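Local coordinates for protein thiol peroxidase (Aquifex aeolicus, PDB 2YZH) that probably reduces hydrogen peroxide and organic hydroperoxides to water and alcohols at the expense of thioredoxin, so protecting the cell against oxidative stress, at residues D[53-58]-D[82-87]; D[32-37]-D[106-111]; D[65-70]-D[100-105]. All blocks are in the same frame, centred on the assembly; numbering follows the deposited sequence.

How the contacts relate
Contacts 1 and 2 share one sheet, about 9 Å apart centre to centre. Strand 80-86 of contact 1 and strand 106-109 of contact 2 are neighbours in it, with Val-84 N 2.7 Å from Thr-106 O in a probable hydrogen bond. Contact 3 joins helix 61-73, packed on the Ile-53 face of the sheet, to the chain leading into strand 106-109, its centre about 11 Å from contact 1's and about 15 Å from contact 2's. Ile-53 CD1 of contact 1 meets Phe-70 CD2 of contact 3 at 3.5 Å. From the side chain of the predicted peroxidatic Cys-63, those of Pro-56, Thr-67 and Val-107 are about 3, 5 and 10 Å away at the nearest atoms.

Contact 1. Residues D[53-58]-D[82-87]; sequences ITVPSL and VTVVSM
Ile-53 sends CG1 away from its own carbonyl carbon (chi1 -57°) and then runs extended (chi2 166°), which carries CD1 out to Val-82 CG1 at 3.7 Å, the two side chains crossing at a slant. Val-84 puts its CG1 opposite the backbone N (chi1 176°), and two methyls converge on it from the other segment: Val-55 CG2 at 4.1 Å and Leu-58 CD2, also at 4.1 Å. Between these side chains the two backbones run parallel and are joined by nearly straight bonds. Ile-53 N gives its hydrogen to Thr-83 O at 2.9 Å, Ile-53 O takes one from Val-85 N at 2.7 Å, and Val-55 N reaches Val-85 O at 3.0 Å. This is the strand pair of a right-handed beta-alpha-beta crossover in the thioredoxin fold, in which helix 61-73 connects strand 49-54 to strand 80-86. Ile-53 and Val-84 face the helix side, where Ile-53 packs on Glu-66 and Phe-70; Thr-54 and Val-85 take the reverse face, and Thr-54 OG1 bonds to Ala-133 O. Past Val-55 the strands part and a water fills in, donating to Val-55 O and Pro-56 O and accepting from Met-87 N at 2.9 Å. Ser-86 CB lies against Val-55 CG2 at 3.8 Å, while the hydroxyls of Ser-86 and Ser-57 both bond to the carboxylate of Asp-88.

Contact 2. Residues D[32-37]-D[106-111]; sequences VVTKDL and TVASDF
Val-32 and Ala-108 meet methyl to methyl: with chi1 at -67°, Val-32 CG2 sits between its backbone N and carbonyl carbon and lies 3.6 Å from Ala-108 CB. The other branch, CG1, leans toward the start of the strand and comes to 4.0 Å from Asp-110 OD1. That carboxylate is held by backbone amides further along the chain, OD1 by Asp-115 N and OD2 by Met-116 N, so the valine meets an oxygen already engaged. Val-33 points to the other face of the sheet. Its CG2 approaches Phe-111 CE2 obliquely at 4.0 Å, and Pro-90 of helix 90-100 packs against both side chains. Ser-109 OG lies at the edge of the phenylalanine ring, in its plane. The serine hydroxyl, set opposite its backbone N (chi1 176°), accepts from Phe-111 N at 3.2 Å to make an ST turn, and it also bonds to Asp-88 O. Through the middle, Val-33 and Ser-109 form a hydrogen-bonded antiparallel pair: Val-33 N to Ser-109 O and Ser-109 N to Val-33 O are each 2.8 Å. Beyond Thr-34, whose CG2 touches Thr-106 CG2 at 4.0 Å, segment 32-37 curls into a type I turn closed by Leu-37 N on Thr-34 O. There a water bridges the widening gap, accepting from Lys-35 N and donating to Val-107 O at 2.6 Å. Together these strands extend the thioredoxin-fold sheet beyond strand 80-86, where strand 30-34 joins the parallel strands in the antiparallel sense, an addition found in peroxiredoxins.

Contact 3. Residues D[65-70]-D[100-105]; sequences TETKKF and FNIQNV
Lys-68 crosses Phe-100 at about a right angle, laying its aliphatic part against the ring's edge. Its CG is near the ring plane, modelled 3.3 Å from Phe-100 CD2, a spacing that is doubtful, while Phe-96 of helix 90-100 stacks on the ring. The lysine chain is bent at chi2, chi3 and chi4 (chi2 -52°), which curls NZ back to Phe-100 O in a weak hydrogen bond of 3.0 Å. Phe-100 ends helix 90-100, and Asn-101 leaves the helix with a positive phi; the ammonium group therefore sits where a helix C-terminus would probably carry a partial negative charge. Exchanging this lysine for an alanine would probably leave Phe-100 O without this donor and open a gap along the ring edge. Ile-102 crosses the same chain at a slant; its CD1 is modelled too close to Lys-68 CD to be trusted in detail, but it also faces Thr-67 CG2 at 4.3 Å. The Thr-67 hydroxyl turns back into its own helix and bonds to Cys-63 O. Further on, Val-105 CG1 lies 4.2 Å from Phe-70 O, and Asn-71 OD1 takes Asn-104 N, with a weaker bond from Val-105 N. Segment 100-105, the last residue of helix 90-100 and the loop after it, is thus laid along helix 61-73 as the chain returns to the sheet. In the Tpx subfamily of peroxiredoxins, the two helices joined here carry the predicted redox pair, Cys-63 on one and Cys-97 on the other, not disulfide-linked in this structure.

Contact 1. Residues D[53-58]-D[82-87]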
ATOM      1  N   ILE D  53      19.202   1.907  10.552  1.00 14.22           N
ATOM      2  CA  ILE D  53      19.371   0.472  10.703  1.00 13.58           C
ATOM      3  C   ILE D  53      18.029  -0.220  10.513  1.00 14.56           C
ATOM      4  O   ILE D  53      17.100   0.006  11.282  1.00 15.79           O
ATOM      5  CB  ILE D  53      19.912   0.159  12.121  1.00 16.82           C
ATOM      6  CG1 ILE D  53      21.232   0.909  12.334  1.00 16.10           C
ATOM      7  CG2 ILE D  53      20.072  -1.348  12.308  1.00 17.92           C
ATOM      8  CD1 ILE D  53      21.708   0.960  13.777  1.00 15.25           C
ATOM      9  N   THR D  54      17.912  -1.057   9.489  1.00 13.84           N
ATOM     10  CA  THR D  54      16.649  -1.746   9.274  1.00 12.78           C
ATOM     11  C   THR D  54      16.708  -3.173   9.791  1.00 13.94           C
ATOM     12  O   THR D  54      17.736  -3.844   9.687  1.00 13.79           O
ATOM     13  CB  THR D  54      16.246  -1.756   7.781  1.00 13.81           C
ATOM     14  OG1 THR D  54      17.263  -2.405   7.004  1.00 16.17           O
ATOM     15  CG2 THR D  54      16.052  -0.319   7.279  1.00 11.09           C
ATOM     16  N   VAL D  55      15.609  -3.616  10.385  1.00 13.18           N
ATOM     17  CA  VAL D  55      15.515  -4.968  10.908  1.00 13.75           C
ATOM     18  C   VAL D  55      14.121  -5.531  10.651  1.00 14.32           C
ATOM     19  O   VAL D  55      13.146  -4.790  10.510  1.00 13.87           O
ATOM     20  CB  VAL D  55      15.802  -5.032  12.446  1.00 12.98           C
ATOM     21  CG1 VAL D  55      17.172  -4.437  12.751  1.00 11.90           C
ATOM     22  CG2 VAL D  55      14.712  -4.298  13.227  1.00 13.96           C
ATOM     23  N   PRO D  56      14.016  -6.860  10.564  1.00 14.33           N
ATOM     24  CA  PRO D  56      12.738  -7.532  10.329  1.00 13.92           C
ATOM     25  C   PRO D  56      11.734  -7.244  11.447  1.00 15.22           C
ATOM     26  O   PRO D  56      10.597  -6.867  11.187  1.00 12.56           O
ATOM     27  CB  PRO D  56      13.135  -9.005  10.272  1.00 14.92           C
ATOM     28  CG  PRO D  56      14.491  -8.951   9.661  1.00 14.03           C
ATOM     29  CD  PRO D  56      15.142  -7.796  10.395  1.00 15.42           C
ATOM     30  N   SER D  57      12.154  -7.422  12.696  1.00 16.26           N
ATOM     31  CA  SER D  57      11.259  -7.177  13.824  1.00 17.61           C
ATOM     32  C   SER D  57      11.969  -7.183  15.167  1.00 19.90           C
ATOM     33  O   SER D  57      12.730  -8.103  15.478  1.00 20.78           O
ATOM     34  CB  SER D  57      10.153  -8.228  13.863  1.00 17.06           C
ATOM     35  OG  SER D  57       9.339  -8.061  15.016  1.00 18.53           O
ATOM     36  N   LEU D  58      11.704  -6.157  15.967  1.00 20.17           N
ATOM     37  CA  LEU D  58      12.307  -6.054  17.286  1.00 20.89           C
ATOM     38  C   LEU D  58      11.783  -7.146  18.217  1.00 22.63           C
ATOM     39  O   LEU D  58      12.266  -7.294  19.338  1.00 24.84           O
ATOM     40  CB  LEU D  58      12.028  -4.674  17.886  1.00 19.66           C
ATOM     41  CG  LEU D  58      12.662  -3.490  17.150  1.00 21.26           C
ATOM     42  CD1 LEU D  58      12.188  -2.183  17.767  1.00 22.97           C
ATOM     43  CD2 LEU D  58      14.180  -3.593  17.224  1.00 21.17           C
ATOM     44  N   VAL D  82      21.011   8.136  15.208  1.00 22.23           N
ATOM     45  CA  VAL D  82      20.795   6.728  14.879  1.00 20.28           C
ATOM     46  C   VAL D  82      19.353   6.270  15.080  1.00 18.90           C
ATOM     47  O   VAL D  82      18.777   6.440  16.154  1.00 18.08           O
ATOM     48  CB  VAL D  82      21.729   5.825  15.729  1.00 20.80           C
ATOM     49  CG1 VAL D  82      21.613   4.382  15.289  1.00 19.59           C
ATOM     50  CG2 VAL D  82      23.163   6.304  15.600  1.00 20.27           C
ATOM     51  N   THR D  83      18.781   5.668  14.041  1.00 17.67           N
ATOM     52  CA  THR D  83      17.407   5.194  14.102  1.00 14.44           C
ATOM     53  C   THR D  83      17.297   3.747  13.631  1.00 13.60           C
ATOM     54  O   THR D  83      17.809   3.400  12.567  1.00 15.33           O
ATOM     55  CB  THR D  83      16.481   6.049  13.208  1.00 14.39           C
ATOM     56  OG1 THR D  83      16.627   7.438  13.539  1.00 16.92           O
ATOM     57  CG2 THR D  83      15.025   5.641  13.410  1.00 16.19           C
ATOM     58  N   VAL D  84      16.644   2.907  14.431  1.00 14.72           N
ATOM     59  CA  VAL D  84      16.415   1.504  14.069  1.00 14.73           C
ATOM     60  C   VAL D  84      14.994   1.460  13.510  1.00 14.54           C
ATOM     61  O   VAL D  84      14.049   1.842  14.198  1.00 16.46           O
ATOM     62  CB  VAL D  84      16.502   0.569  15.297  1.00 16.73           C
ATOM     63  CG1 VAL D  84      16.160  -0.861  14.887  1.00 15.38           C
ATOM     64  CG2 VAL D  84      17.908   0.612  15.887  1.00 19.33           C
ATOM     65  N   VAL D  85      14.838   0.997  12.273  1.00 13.17           N
ATOM     66  CA  VAL D  85      13.521   0.966  11.634  1.00 12.31           C
ATOM     67  C   VAL D  85      13.018  -0.426  11.272  1.00 12.89           C
ATOM     68  O   VAL D  85      13.769  -1.247  10.752  1.00 12.06           O
ATOM     69  CB  VAL D  85      13.531   1.817  10.344  1.00 11.43           C
ATOM     70  CG1 VAL D  85      12.140   1.830   9.704  1.00 12.49           C
ATOM     71  CG2 VAL D  85      13.980   3.232  10.667  1.00 11.65           C
ATOM     72  N   SER D  86      11.739  -0.677  11.534  1.00 13.27           N
ATOM     73  CA  SER D  86      11.130  -1.965  11.211  1.00 13.76           C
ATOM     74  C   SER D  86       9.648  -1.768  10.929  1.00 14.19           C
ATOM     75  O   SER D  86       9.116  -0.659  11.066  1.00 16.33           O
ATOM     76  CB  SER D  86      11.278  -2.941  12.376  1.00 12.75           C
ATOM     77  OG  SER D  86      10.334  -2.639  13.388  1.00 13.79           O
ATOM     78  N   MET D  87       8.977  -2.847  10.542  1.00 12.60           N
ATOM     79  CA  MET D  87       7.555  -2.777  10.259  1.00 13.22           C
ATOM     80  C   MET D  87       6.727  -3.052  11.514  1.00 12.59           C
ATOM     81  O   MET D  87       5.509  -3.150  11.436  1.00 13.31           O
ATOM     82  CB  MET D  87       7.173  -3.775   9.159  1.00 16.20           C
ATOM     83  CG  MET D  87       7.772  -3.458   7.793  1.00 15.63           C
ATOM     84  SD  MET D  87       7.360  -1.789   7.237  1.00 19.55           S
ATOM     85  CE  MET D  87       5.773  -2.049   6.455  1.00 18.47           C
TER
HETATM   86  O   HOH W   1      10.685  -4.888   9.407  1.00 12.65           O

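Contact 2. Residues D[32-37]-D[106-111]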
ATOM      1  N   VAL D  32       8.541   7.989   9.284  1.00 12.02           N
ATOM      2  CA  VAL D  32       8.313   6.901  10.222  1.00 11.98           C
ATOM      3  C   VAL D  32       7.630   7.374  11.508  1.00 13.52           C
ATOM      4  O   VAL D  32       7.563   8.576  11.788  1.00 14.22           O
ATOM      5  CB  VAL D  32       9.654   6.181  10.545  1.00 11.86           C
ATOM      6  CG1 VAL D  32      10.171   5.470   9.294  1.00 13.44           C
ATOM      7  CG2 VAL D  32      10.695   7.192  11.028  1.00 11.20           C
ATOM      8  N   VAL D  33       7.125   6.424  12.286  1.00 13.50           N
ATOM      9  CA  VAL D  33       6.407   6.744  13.516  1.00 12.05           C
ATOM     10  C   VAL D  33       7.154   6.259  14.756  1.00 15.00           C
ATOM     11  O   VAL D  33       7.482   5.071  14.859  1.00 13.38           O
ATOM     12  CB  VAL D  33       4.988   6.109  13.488  1.00 12.79           C
ATOM     13  CG1 VAL D  33       4.185   6.548  14.712  1.00  8.60           C
ATOM     14  CG2 VAL D  33       4.255   6.515  12.210  1.00 15.56           C
ATOM     15  N   THR D  34       7.426   7.171  15.690  1.00 15.70           N
ATOM     16  CA  THR D  34       8.135   6.817  16.923  1.00 18.54           C
ATOM     17  C   THR D  34       7.184   6.227  17.968  1.00 18.86           C
ATOM     18  O   THR D  34       5.968   6.252  17.791  1.00 16.85           O
ATOM     19  CB  THR D  34       8.891   8.036  17.514  1.00 20.64           C
ATOM     20  OG1 THR D  34       8.003   9.151  17.629  1.00 22.30           O
ATOM     21  CG2 THR D  34      10.049   8.425  16.613  1.00 22.50           C
ATOM     22  N   LYS D  35       7.737   5.704  19.058  1.00 20.69           N
ATOM     23  CA  LYS D  35       6.922   5.060  20.089  1.00 22.75           C
ATOM     24  C   LYS D  35       5.849   5.930  20.737  1.00 23.20           C
ATOM     25  O   LYS D  35       4.925   5.411  21.359  1.00 23.79           O
ATOM     26  CB  LYS D  35       7.825   4.448  21.168  1.00 24.43           C
ATOM     27  CG  LYS D  35       8.729   5.435  21.875  1.00 27.31           C
ATOM     28  CD  LYS D  35       9.687   4.711  22.812  1.00 29.54           C
ATOM     29  CE  LYS D  35      10.587   5.691  23.541  1.00 30.82           C
ATOM     30  NZ  LYS D  35       9.796   6.636  24.371  1.00 32.64           N
ATOM     31  N   ASP D  36       5.963   7.244  20.596  1.00 22.89           N
ATOM     32  CA  ASP D  36       4.967   8.147  21.162  1.00 22.64           C
ATOM     33  C   ASP D  36       3.934   8.514  20.093  1.00 21.86           C
ATOM     34  O   ASP D  36       3.119   9.419  20.281  1.00 18.77           O
ATOM     35  CB  ASP D  36       5.648   9.411  21.700  1.00 26.46           C
ATOM     36  CG  ASP D  36       6.507  10.104  20.659  1.00 29.21           C
ATOM     37  OD1 ASP D  36       6.617   9.580  19.532  1.00 29.66           O
ATOM     38  OD2 ASP D  36       7.078  11.173  20.968  1.00 32.05           O
ATOM     39  N   LEU D  37       3.988   7.796  18.975  1.00 19.45           N
ATOM     40  CA  LEU D  37       3.090   7.990  17.838  1.00 19.13           C
ATOM     41  C   LEU D  37       3.320   9.283  17.062  1.00 19.62           C
ATOM     42  O   LEU D  37       2.469   9.704  16.282  1.00 18.03           O
ATOM     43  CB  LEU D  37       1.620   7.903  18.271  1.00 19.42           C
ATOM     44  CG  LEU D  37       1.140   6.554  18.831  1.00 19.16           C
ATOM     45  CD1 LEU D  37      -0.365   6.598  19.051  1.00 18.70           C
ATOM     46  CD2 LEU D  37       1.490   5.430  17.868  1.00 22.62           C
ATOM     47  N   THR D 106      17.141   5.749  18.539  1.00 19.46           N
ATOM     48  CA  THR D 106      15.702   5.885  18.376  1.00 18.93           C
ATOM     49  C   THR D 106      15.156   4.700  17.581  1.00 18.89           C
ATOM     50  O   THR D 106      15.785   4.241  16.628  1.00 19.52           O
ATOM     51  CB  THR D 106      15.357   7.186  17.605  1.00 21.62           C
ATOM     52  OG1 THR D 106      15.840   8.321  18.335  1.00 21.37           O
ATOM     53  CG2 THR D 106      13.852   7.314  17.406  1.00 22.25           C
ATOM     54  N   VAL D 107      14.009   4.178  17.996  1.00 17.12           N
ATOM     55  CA  VAL D 107      13.383   3.093  17.259  1.00 18.69           C
ATOM     56  C   VAL D 107      12.180   3.752  16.595  1.00 18.45           C
ATOM     57  O   VAL D 107      11.565   4.647  17.173  1.00 18.40           O
ATOM     58  CB  VAL D 107      12.901   1.941  18.179  1.00 20.44           C
ATOM     59  CG1 VAL D 107      14.088   1.311  18.888  1.00 23.07           C
ATOM     60  CG2 VAL D 107      11.887   2.460  19.191  1.00 25.22           C
ATOM     61  N   ALA D 108      11.862   3.342  15.376  1.00 16.58           N
ATOM     62  CA  ALA D 108      10.724   3.925  14.683  1.00 14.76           C
ATOM     63  C   ALA D 108      10.101   2.888  13.764  1.00 14.71           C
ATOM     64  O   ALA D 108      10.777   1.960  13.312  1.00 14.38           O
ATOM     65  CB  ALA D 108      11.161   5.149  13.897  1.00 17.08           C
ATOM     66  N   SER D 109       8.811   3.057  13.497  1.00 13.95           N
ATOM     67  CA  SER D 109       8.054   2.136  12.662  1.00 12.77           C
ATOM     68  C   SER D 109       7.756   2.679  11.275  1.00 13.49           C
ATOM     69  O   SER D 109       7.426   3.854  11.113  1.00 11.63           O
ATOM     70  CB  SER D 109       6.735   1.787  13.349  1.00 12.44           C
ATOM     71  OG  SER D 109       5.937   0.971  12.513  1.00 12.36           O
ATOM     72  N   ASP D 110       7.840   1.801  10.281  1.00 13.96           N
ATOM     73  CA  ASP D 110       7.577   2.187   8.898  1.00 13.55           C
ATOM     74  C   ASP D 110       6.242   1.603   8.423  1.00 14.11           C
ATOM     75  O   ASP D 110       5.967   1.537   7.226  1.00 12.64           O
ATOM     76  CB  ASP D 110       8.727   1.692   8.009  1.00 13.31           C
ATOM     77  CG  ASP D 110       8.669   2.261   6.609  1.00 15.87           C
ATOM     78  OD1 ASP D 110       8.224   3.419   6.458  1.00 13.27           O
ATOM     79  OD2 ASP D 110       9.090   1.559   5.663  1.00 16.07           O
ATOM     80  N   PHE D 111       5.401   1.202   9.370  1.00 12.00           N
ATOM     81  CA  PHE D 111       4.118   0.599   9.033  1.00 11.69           C
ATOM     82  C   PHE D 111       3.171   1.494   8.247  1.00 11.83           C
ATOM     83  O   PHE D 111       2.410   1.014   7.414  1.00 10.39           O
ATOM     84  CB  PHE D 111       3.395   0.133  10.313  1.00 12.63           C
ATOM     85  CG  PHE D 111       2.457   1.169  10.902  1.00 13.23           C
ATOM     86  CD1 PHE D 111       1.105   1.181  10.555  1.00 12.81           C
ATOM     87  CD2 PHE D 111       2.933   2.145  11.774  1.00 12.93           C
ATOM     88  CE1 PHE D 111       0.238   2.151  11.068  1.00 10.67           C
ATOM     89  CE2 PHE D 111       2.075   3.123  12.296  1.00 13.14           C
ATOM     90  CZ  PHE D 111       0.726   3.125  11.943  1.00 11.71           C
TER
HETATM   91  O   HOH W   2      10.689   5.812  19.300  1.00 23.17           O

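Contact 3. Residues D[65-70]-D[100-105]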
ATOM      1  N   THR D  65      19.076  -8.325  19.835  1.00 22.45           N
ATOM      2  CA  THR D  65      20.509  -8.348  20.105  1.00 21.22           C
ATOM      3  C   THR D  65      21.231  -7.267  19.310  1.00 21.61           C
ATOM      4  O   THR D  65      22.109  -6.570  19.834  1.00 21.79           O
ATOM      5  CB  THR D  65      21.114  -9.724  19.736  1.00 23.24           C
ATOM      6  OG1 THR D  65      20.617 -10.717  20.640  1.00 24.22           O
ATOM      7  CG2 THR D  65      22.631  -9.683  19.806  1.00 21.49           C
ATOM      8  N   GLU D  66      20.862  -7.129  18.040  1.00 18.25           N
ATOM      9  CA  GLU D  66      21.484  -6.128  17.184  1.00 18.09           C
ATOM     10  C   GLU D  66      21.222  -4.724  17.728  1.00 16.97           C
ATOM     11  O   GLU D  66      22.132  -3.902  17.814  1.00 16.73           O
ATOM     12  CB  GLU D  66      20.933  -6.224  15.761  1.00 18.26           C
ATOM     13  CG  GLU D  66      21.708  -5.381  14.764  1.00 20.28           C
ATOM     14  CD  GLU D  66      21.002  -5.243  13.426  1.00 19.57           C
ATOM     15  OE1 GLU D  66      20.238  -6.154  13.053  1.00 18.47           O
ATOM     16  OE2 GLU D  66      21.231  -4.224  12.746  1.00 19.39           O
ATOM     17  N   THR D  67      19.969  -4.458  18.089  1.00 18.32           N
ATOM     18  CA  THR D  67      19.581  -3.152  18.612  1.00 19.71           C
ATOM     19  C   THR D  67      20.269  -2.814  19.935  1.00 21.37           C
ATOM     20  O   THR D  67      20.689  -1.673  20.147  1.00 21.70           O
ATOM     21  CB  THR D  67      18.056  -3.068  18.797  1.00 20.73           C
ATOM     22  OG1 THR D  67      17.413  -3.388  17.558  1.00 18.77           O
ATOM     23  CG2 THR D  67      17.648  -1.657  19.222  1.00 18.78           C
ATOM     24  N   LYS D  68      20.388  -3.792  20.827  1.00 22.33           N
ATOM     25  CA  LYS D  68      21.056  -3.545  22.102  1.00 24.26           C
ATOM     26  C   LYS D  68      22.528  -3.236  21.868  1.00 24.51           C
ATOM     27  O   LYS D  68      23.095  -2.356  22.512  1.00 23.41           O
ATOM     28  CB  LYS D  68      20.943  -4.758  23.032  1.00 27.64           C
ATOM     29  CG  LYS D  68      19.562  -4.974  23.614  1.00 32.58           C
ATOM     30  CD  LYS D  68      19.030  -3.701  24.268  1.00 37.68           C
ATOM     31  CE  LYS D  68      19.826  -3.279  25.501  1.00 39.56           C
ATOM     32  NZ  LYS D  68      19.465  -4.072  26.716  1.00 41.21           N
ATOM     33  N   LYS D  69      23.138  -3.959  20.932  1.00 24.63           N
ATOM     34  CA  LYS D  69      24.548  -3.778  20.623  1.00 26.51           C
ATOM     35  C   LYS D  69      24.821  -2.397  20.026  1.00 26.17           C
ATOM     36  O   LYS D  69      25.810  -1.749  20.372  1.00 25.57           O
ATOM     37  CB  LYS D  69      25.020  -4.884  19.670  1.00 29.13           C
ATOM     38  CG  LYS D  69      26.533  -5.084  19.655  1.00 35.14           C
ATOM     39  CD  LYS D  69      26.927  -6.424  19.029  1.00 37.03           C
ATOM     40  CE  LYS D  69      26.324  -7.608  19.787  1.00 39.54           C
ATOM     41  NZ  LYS D  69      26.685  -8.930  19.184  1.00 38.84           N
ATOM     42  N   PHE D  70      23.950  -1.940  19.133  1.00 23.84           N
ATOM     43  CA  PHE D  70      24.134  -0.618  18.543  1.00 23.16           C
ATOM     44  C   PHE D  70      23.877   0.466  19.585  1.00 21.73           C
ATOM     45  O   PHE D  70      24.523   1.510  19.573  1.00 21.88           O
ATOM     46  CB  PHE D  70      23.209  -0.422  17.340  1.00 23.24           C
ATOM     47  CG  PHE D  70      23.833  -0.822  16.030  1.00 22.30           C
ATOM     48  CD1 PHE D  70      24.992  -0.195  15.583  1.00 21.98           C
ATOM     49  CD2 PHE D  70      23.272  -1.827  15.252  1.00 21.52           C
ATOM     50  CE1 PHE D  70      25.586  -0.564  14.377  1.00 21.63           C
ATOM     51  CE2 PHE D  70      23.856  -2.203  14.046  1.00 20.22           C
ATOM     52  CZ  PHE D  70      25.016  -1.570  13.608  1.00 21.24           C
ATOM     53  N   PHE D 100      14.123  -3.282  27.217  1.00 34.51           N
ATOM     54  CA  PHE D 100      15.564  -3.289  26.967  1.00 34.43           C
ATOM     55  C   PHE D 100      16.270  -1.971  27.267  1.00 34.62           C
ATOM     56  O   PHE D 100      17.458  -1.821  26.982  1.00 34.67           O
ATOM     57  CB  PHE D 100      15.852  -3.694  25.518  1.00 34.22           C
ATOM     58  CG  PHE D 100      15.653  -5.159  25.245  1.00 35.84           C
ATOM     59  CD1 PHE D 100      14.380  -5.719  25.264  1.00 35.82           C
ATOM     60  CD2 PHE D 100      16.741  -5.983  24.974  1.00 36.36           C
ATOM     61  CE1 PHE D 100      14.194  -7.079  25.015  1.00 35.99           C
ATOM     62  CE2 PHE D 100      16.568  -7.344  24.724  1.00 36.49           C
ATOM     63  CZ  PHE D 100      15.290  -7.892  24.745  1.00 36.35           C
ATOM     64  N   ASN D 101      15.537  -1.022  27.838  1.00 34.05           N
ATOM     65  CA  ASN D 101      16.092   0.285  28.180  1.00 34.40           C
ATOM     66  C   ASN D 101      16.961   0.887  27.075  1.00 33.19           C
ATOM     67  O   ASN D 101      18.149   1.138  27.271  1.00 32.23           O
ATOM     68  CB  ASN D 101      16.910   0.186  29.472  1.00 36.39           C
ATOM     69  CG  ASN D 101      17.433   1.532  29.930  1.00 36.96           C
ATOM     70  OD1 ASN D 101      16.661   2.461  30.170  1.00 38.43           O
ATOM     71  ND2 ASN D 101      18.751   1.646  30.047  1.00 37.11           N
ATOM     72  N   ILE D 102      16.365   1.123  25.912  1.00 31.65           N
ATOM     73  CA  ILE D 102      17.094   1.705  24.791  1.00 30.33           C
ATOM     74  C   ILE D 102      16.957   3.224  24.861  1.00 30.61           C
ATOM     75  O   ILE D 102      15.872   3.764  24.637  1.00 30.48           O
ATOM     76  CB  ILE D 102      16.528   1.202  23.443  1.00 30.35           C
ATOM     77  CG1 ILE D 102      16.629  -0.324  23.380  1.00 28.84           C
ATOM     78  CG2 ILE D 102      17.298   1.821  22.282  1.00 29.02           C
ATOM     79  CD1 ILE D 102      18.055  -0.836  23.405  1.00 26.15           C
ATOM     80  N   GLN D 103      18.058   3.910  25.163  1.00 29.50           N
ATOM     81  CA  GLN D 103      18.033   5.364  25.287  1.00 30.40           C
ATOM     82  C   GLN D 103      18.995   6.104  24.360  1.00 29.04           C
ATOM     83  O   GLN D 103      18.833   7.301  24.126  1.00 30.65           O
ATOM     84  CB  GLN D 103      18.354   5.771  26.729  1.00 33.30           C
ATOM     85  CG  GLN D 103      17.527   5.072  27.801  1.00 36.72           C
ATOM     86  CD  GLN D 103      16.060   5.437  27.742  1.00 40.02           C
ATOM     87  OE1 GLN D 103      15.701   6.616  27.746  1.00 41.75           O
ATOM     88  NE2 GLN D 103      15.199   4.426  27.696  1.00 41.58           N
ATOM     89  N   ASN D 104      19.997   5.407  23.838  1.00 26.11           N
ATOM     90  CA  ASN D 104      20.982   6.048  22.976  1.00 24.59           C
ATOM     91  C   ASN D 104      20.620   6.090  21.498  1.00 24.25           C
ATOM     92  O   ASN D 104      21.234   6.821  20.726  1.00 23.51           O
ATOM     93  CB  ASN D 104      22.340   5.376  23.155  1.00 25.92           C
ATOM     94  CG  ASN D 104      22.803   5.400  24.592  1.00 29.81           C
ATOM     95  OD1 ASN D 104      22.799   6.454  25.235  1.00 28.69           O
ATOM     96  ND2 ASN D 104      23.200   4.242  25.109  1.00 28.72           N
ATOM     97  N   VAL D 105      19.635   5.293  21.102  1.00 22.83           N
ATOM     98  CA  VAL D 105      19.197   5.279  19.716  1.00 21.03           C
ATOM     99  C   VAL D 105      17.681   5.380  19.692  1.00 20.80           C
ATOM    100  O   VAL D 105      17.017   5.140  20.703  1.00 21.37           O
ATOM    101  CB  VAL D 105      19.638   3.989  18.981  1.00 23.26           C
ATOM    102  CG1 VAL D 105      21.155   3.883  18.993  1.00 22.58           C
ATOM    103  CG2 VAL D 105      19.013   2.775  19.627  1.00 22.13           C
TER